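Local coordinates for hypothetical lipoprotein ymcC (Escherichia coli K12, PDB 2IN5), which is a membrane lipoprotein of uncharacterised function, a homolog of group 4 capsule protein B, possibly linked to capsule polysaccharide, at residues T11-L16 with Q64-L69; R75-V80 with L87-S92. All blocks are in the same frame, centred on the assembly; numbering follows the deposited sequence.

Interaction 1: T11-L16 with Q64-L69; sequences TFRASL and QDNAML
R13 reaches from helix 8-18 to the turn leading into strand 68-72, and its guanidinium group makes nearly all of the tight contact. OD1 of N66 sits above one face of this group, 3.1 Å from NH2, with the amide and guanidinium planes only 21° apart. The two side chains cross at about a right angle. The carbonyl oxygen thus lies over the flat cation instead of ahead of an N-H; the angle is too poor for a hydrogen bond, although the opposite partial charges probably attract. NH1 packs 3.5 Å from CA of N66, while the backbone O of Q64 lies at the guanidinium edge. The chain of R13 runs out extended and bends at chi3 (58°), turning the planar end against the turn. In this YjbF-family fold the helix lies outside the strands, and the hydrogen bond from NH1 to S63 O, just past strand 58-62, ties it to them; the salt bridge from NH2 to D10 stays within the helix and probably steadies the guanidinium. Asparagine suits position 66, where the backbone takes a left-handed conformation (phi 62°). The solvent side is much looser: Q64 directs its CB away from the helix, and its long polar side chain approaches no closer than 5.6 Å.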
loop_
_atom_site.group_PDB
_atom_site.type_symbol
_atom_site.label_atom_id
_atom_site.label_comp_id
_atom_site.label_asym_id
_atom_site.label_seq_id
_atom_site.Cartn_x
_atom_site.Cartn_y
_atom_site.Cartn_z
ATOM N N THR A 11 7.140 -12.345 -1.869
ATOM C CA THR A 11 8.292 -13.222 -1.963
ATOM C C THR A 11 9.208 -13.173 -0.735
ATOM O O THR A 11 9.553 -14.216 -0.164
ATOM C CB THR A 11 9.110 -12.887 -3.203
ATOM O OG1 THR A 11 8.370 -13.277 -4.360
ATOM C CG2 THR A 11 10.441 -13.611 -3.183
ATOM N N PHE A 12 9.604 -11.968 -0.330
ATOM C CA PHE A 12 10.480 -11.807 0.819
ATOM C C PHE A 12 9.759 -12.018 2.137
ATOM O O PHE A 12 10.378 -12.369 3.135
ATOM C CB PHE A 12 11.154 -10.435 0.758
ATOM C CG PHE A 12 12.236 -10.354 -0.281
ATOM C CD1 PHE A 12 13.555 -10.648 0.049
ATOM C CD2 PHE A 12 11.926 -10.066 -1.603
ATOM C CE1 PHE A 12 14.554 -10.662 -0.925
ATOM C CE2 PHE A 12 12.917 -10.077 -2.595
ATOM C CZ PHE A 12 14.235 -10.379 -2.251
ATOM N N ARG A 13 8.445 -11.828 2.136
ATOM C CA ARG A 13 7.659 -12.036 3.340
ATOM C C ARG A 13 7.554 -13.542 3.580
ATOM O O ARG A 13 7.688 -14.008 4.708
ATOM C CB ARG A 13 6.263 -11.429 3.176
ATOM C CG ARG A 13 5.331 -11.591 4.374
ATOM C CD ARG A 13 4.085 -10.727 4.195
ATOM N NE ARG A 13 3.374 -11.079 2.968
ATOM C CZ ARG A 13 2.405 -11.983 2.899
ATOM N NH1 ARG A 13 2.015 -12.623 3.993
ATOM N NH2 ARG A 13 1.842 -12.265 1.733
ATOM N N ALA A 14 7.324 -14.305 2.515
ATOM C CA ALA A 14 7.211 -15.757 2.642
ATOM C C ALA A 14 8.537 -16.328 3.125
ATOM O O ALA A 14 8.580 -17.136 4.056
ATOM C CB ALA A 14 6.832 -16.380 1.310
ATOM N N SER A 15 9.616 -15.893 2.491
ATOM C CA SER A 15 10.938 -16.351 2.857
ATOM C C SER A 15 11.184 -16.139 4.352
ATOM O O SER A 15 11.719 -17.015 5.034
ATOM C CB SER A 15 11.985 -15.604 2.036
ATOM O OG SER A 15 13.293 -16.026 2.378
ATOM N N LEU A 16 10.787 -14.977 4.862
ATOM C CA LEU A 16 10.975 -14.671 6.273
ATOM C C LEU A 16 10.303 -15.713 7.158
ATOM O O LEU A 16 10.890 -16.199 8.126
ATOM C CB LEU A 16 10.410 -13.290 6.596
ATOM C CG LEU A 16 10.297 -12.963 8.088
ATOM C CD1 LEU A 16 11.667 -13.042 8.741
ATOM C CD2 LEU A 16 9.701 -11.578 8.256
ATOM N N GLN A 64 1.716 -13.533 8.438
ATOM C CA GLN A 64 2.085 -14.692 7.623
ATOM C C GLN A 64 0.896 -15.159 6.776
ATOM O O GLN A 64 1.074 -15.613 5.646
ATOM C CB GLN A 64 2.560 -15.842 8.513
ATOM C CG GLN A 64 3.193 -16.990 7.739
ATOM C CD GLN A 64 3.498 -18.199 8.614
ATOM O OE1 GLN A 64 4.159 -18.082 9.647
ATOM N NE2 GLN A 64 3.020 -19.366 8.200
ATOM N N ASP A 65 -0.307 -15.041 7.339
ATOM C CA ASP A 65 -1.557 -15.425 6.676
ATOM C C ASP A 65 -1.997 -14.313 5.728
ATOM O O ASP A 65 -3.091 -14.348 5.161
ATOM C CB ASP A 65 -2.650 -15.682 7.729
ATOM C CG ASP A 65 -3.990 -16.077 7.114
ATOM O OD1 ASP A 65 -3.991 -16.823 6.108
ATOM O OD2 ASP A 65 -5.050 -15.661 7.646
ATOM N N ASN A 66 -1.127 -13.321 5.569
ATOM C CA ASN A 66 -1.384 -12.177 4.699
ATOM C C ASN A 66 -2.591 -11.323 5.119
ATOM O O ASN A 66 -3.348 -10.825 4.284
ATOM C CB ASN A 66 -1.540 -12.647 3.250
ATOM C CG ASN A 66 -1.402 -11.509 2.254
ATOM O OD1 ASN A 66 -0.610 -10.581 2.459
ATOM N ND2 ASN A 66 -2.158 -11.583 1.159
ATOM N N ALA A 67 -2.770 -11.185 6.429
ATOM C CA ALA A 67 -3.829 -10.352 6.973
ATOM C C ALA A 67 -3.114 -9.015 7.133
ATOM O O ALA A 67 -1.891 -8.990 7.276
ATOM C CB ALA A 67 -4.283 -10.877 8.321
HETATM N N MSE A 68 -3.851 -7.909 7.112
HETATM C CA MSE A 68 -3.218 -6.602 7.225
HETATM C C MSE A 68 -3.699 -5.742 8.380
HETATM O O MSE A 68 -4.860 -5.788 8.757
HETATM C CB MSE A 68 -3.394 -5.836 5.915
HETATM C CG MSE A 68 -2.910 -4.396 5.970
HETATM SE SE MSE A 68 -2.750 -3.577 4.220
HETATM C CE MSE A 68 -4.566 -2.945 4.023
ATOM N N LEU A 69 -2.783 -4.965 8.946
ATOM C CA LEU A 69 -3.099 -4.055 10.043
ATOM C C LEU A 69 -2.656 -2.664 9.623
ATOM O O LEU A 69 -1.549 -2.498 9.121
ATOM C CB LEU A 69 -2.365 -4.456 11.322
ATOM C CG LEU A 69 -3.186 -5.287 12.299
ATOM C CD1 LEU A 69 -3.206 -6.733 11.855
ATOM C CD2 LEU A 69 -2.590 -5.156 13.673
#

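Interaction 2: R75-V80 with L87-S92; sequences RLLKTV and LEVTNS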
loop_
_atom_site.group_PDB
_atom_site.type_symbol
_atom_site.label_atom_id
_atom_site.label_comp_id
_atom_site.label_asym_id
_atom_site.label_seq_id
_atom_site.Cartn_x
_atom_site.Cartn_y
_atom_site.Cartn_z
ATOM N N ARG A 75 -1.602 3.686 16.918
ATOM C CA ARG A 75 -3.057 3.768 16.846
ATOM C C ARG A 75 -3.584 2.876 15.737
ATOM O O ARG A 75 -3.115 2.942 14.599
ATOM C CB ARG A 75 -3.514 5.206 16.566
ATOM C CG ARG A 75 -5.033 5.363 16.510
ATOM C CD ARG A 75 -5.659 5.194 17.885
ATOM N NE ARG A 75 -5.451 6.375 18.710
ATOM C CZ ARG A 75 -5.926 6.536 19.943
ATOM N NH1 ARG A 75 -6.644 5.584 20.524
ATOM N NH2 ARG A 75 -5.692 7.674 20.590
ATOM N N LEU A 76 -4.567 2.051 16.067
ATOM C CA LEU A 76 -5.163 1.163 15.081
ATOM C C LEU A 76 -6.215 1.944 14.298
ATOM O O LEU A 76 -7.163 2.492 14.879
ATOM C CB LEU A 76 -5.808 -0.036 15.767
ATOM C CG LEU A 76 -6.299 -1.087 14.776
ATOM C CD1 LEU A 76 -5.120 -1.627 13.964
ATOM C CD2 LEU A 76 -6.989 -2.201 15.531
ATOM N N LEU A 77 -6.025 1.996 12.983
ATOM C CA LEU A 77 -6.927 2.709 12.092
ATOM C C LEU A 77 -7.748 1.815 11.169
ATOM O O LEU A 77 -8.833 2.203 10.730
ATOM C CB LEU A 77 -6.137 3.690 11.237
ATOM C CG LEU A 77 -5.378 4.765 12.016
ATOM C CD1 LEU A 77 -4.452 5.473 11.065
ATOM C CD2 LEU A 77 -6.351 5.744 12.689
ATOM N N LYS A 78 -7.242 0.626 10.864
ATOM C CA LYS A 78 -7.968 -0.272 9.977
ATOM C C LYS A 78 -7.329 -1.654 9.929
ATOM O O LYS A 78 -6.116 -1.780 10.059
ATOM C CB LYS A 78 -8.006 0.337 8.570
ATOM C CG LYS A 78 -8.839 -0.419 7.547
ATOM C CD LYS A 78 -8.594 0.125 6.149
ATOM C CE LYS A 78 -9.229 -0.757 5.084
ATOM N NZ LYS A 78 -8.524 -0.609 3.765
ATOM N N THR A 79 -8.148 -2.687 9.767
ATOM C CA THR A 79 -7.645 -4.055 9.661
ATOM C C THR A 79 -8.299 -4.740 8.466
ATOM O O THR A 79 -9.395 -4.365 8.045
ATOM C CB THR A 79 -7.917 -4.908 10.934
ATOM O OG1 THR A 79 -9.328 -5.000 11.176
ATOM C CG2 THR A 79 -7.224 -4.298 12.147
ATOM N N VAL A 80 -7.616 -5.740 7.921
ATOM C CA VAL A 80 -8.116 -6.473 6.768
ATOM C C VAL A 80 -7.837 -7.967 6.885
ATOM O O VAL A 80 -6.761 -8.358 7.321
ATOM C CB VAL A 80 -7.457 -5.969 5.475
ATOM C CG1 VAL A 80 -8.010 -6.729 4.282
ATOM C CG2 VAL A 80 -7.694 -4.474 5.318
ATOM N N LEU A 87 -13.158 -1.002 10.268
ATOM C CA LEU A 87 -13.329 -0.512 8.910
ATOM C C LEU A 87 -12.979 0.944 8.698
ATOM O O LEU A 87 -12.545 1.335 7.616
ATOM C CB LEU A 87 -14.766 -0.765 8.431
ATOM C CG LEU A 87 -15.209 -2.229 8.359
ATOM C CD1 LEU A 87 -16.625 -2.311 7.803
ATOM C CD2 LEU A 87 -14.242 -3.018 7.474
ATOM N N GLU A 88 -13.172 1.759 9.717
ATOM C CA GLU A 88 -12.857 3.157 9.554
ATOM C C GLU A 88 -12.761 3.856 10.873
ATOM O O GLU A 88 -13.353 3.433 11.861
ATOM C CB GLU A 88 -13.920 3.877 8.705
ATOM C CG GLU A 88 -13.493 5.302 8.342
ATOM C CD GLU A 88 -14.595 6.210 7.753
ATOM O OE1 GLU A 88 -14.215 7.235 7.142
ATOM O OE2 GLU A 88 -15.809 5.938 7.906
ATOM N N VAL A 89 -11.972 4.920 10.877
ATOM C CA VAL A 89 -11.817 5.769 12.039
ATOM C C VAL A 89 -11.818 7.157 11.416
ATOM O O VAL A 89 -11.092 7.412 10.461
ATOM C CB VAL A 89 -10.486 5.542 12.782
ATOM C CG1 VAL A 89 -10.427 6.472 13.995
ATOM C CG2 VAL A 89 -10.364 4.095 13.227
ATOM N N THR A 90 -12.661 8.041 11.923
ATOM C CA THR A 90 -12.716 9.390 11.375
ATOM C C THR A 90 -11.864 10.342 12.201
ATOM O O THR A 90 -11.364 9.978 13.273
ATOM C CB THR A 90 -14.160 9.959 11.361
ATOM O OG1 THR A 90 -14.604 10.151 12.708
ATOM C CG2 THR A 90 -15.111 9.011 10.644
ATOM N N ASN A 91 -11.707 11.560 11.686
ATOM C CA ASN A 91 -10.970 12.621 12.370
ATOM C C ASN A 91 -9.681 12.073 12.993
ATOM O O ASN A 91 -9.317 12.417 14.122
ATOM C CB ASN A 91 -11.892 13.227 13.437
ATOM C CG ASN A 91 -11.350 14.513 14.043
ATOM O OD1 ASN A 91 -10.851 15.398 13.335
ATOM N ND2 ASN A 91 -11.480 14.639 15.357
ATOM N N SER A 92 -8.995 11.218 12.240
ATOM C CA SER A 92 -7.759 10.600 12.715
ATOM C C SER A 92 -6.585 11.574 12.673
ATOM O O SER A 92 -5.536 11.331 13.275
ATOM C CB SER A 92 -7.440 9.353 11.887
ATOM O OG SER A 92 -7.221 9.685 10.534
#
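V89 fits its side chain against the backbone of L77, and its branches can be followed outward from the strand. CB points toward strand 75-80 and lies 4.1 Å from CD2 of L77, an apolar contact between two side chains that cross at about a right angle. From CB, CG2 lies anti to the carbonyl carbon of V89 and reaches the opposite backbone: it is 3.5 Å from L77 O and also touches L77 CA and L76 O. The other branch, CG1, stands anti to the backbone N (chi1 -179°) and stops 4.3 Å from CD2 of L77. A short, beta-branched valine suits this place, since its compact side chain can lie close against the facing backbone. L77 contributes the longer hydrophobic arm; its CD2 also meets CB of S92, 3.9 Å away, so the serine offers its carbon to the leucine. Further along, the aliphatic part of K78 passes L87 O at CG before its extended chain carries the amine away, a compromise suited to the protein surface. The two strands run antiparallel at 163°, and T79 pairs through its backbone with L86 near the turn. Along its other edge each strand pairs with a different neighbour, 68-72 or 108-117, and between the two segments side chains rather than backbone bonds make the join: a splayed, hairpin-like connection held by the T79-L86 pair, with a classic beta bulge in each strand against its outer neighbour, L77 and K78 facing V70, L87 and E88 facing L114.

From the N terminus, helix 8-18 supplies the first half of interaction 1. The chain then passes through helix 26-31 and three strands before Q64-L69 closes that long loop, 48 residues on. Interaction 2 opens only afterwards and closes a short one between 75-80 and 87-92, so the two stand in series, neither nested nor crossed. Their centres are 21 Å apart, yet they meet where strand 68-72 pairs with strand 75-80: M68 O lies 2.9 Å from V80 N, a probable hydrogen bond, and L69 packs on T79. Together they connect the N-terminal helix, through neighbouring strands, to strand 86-89 and its partner 108-117.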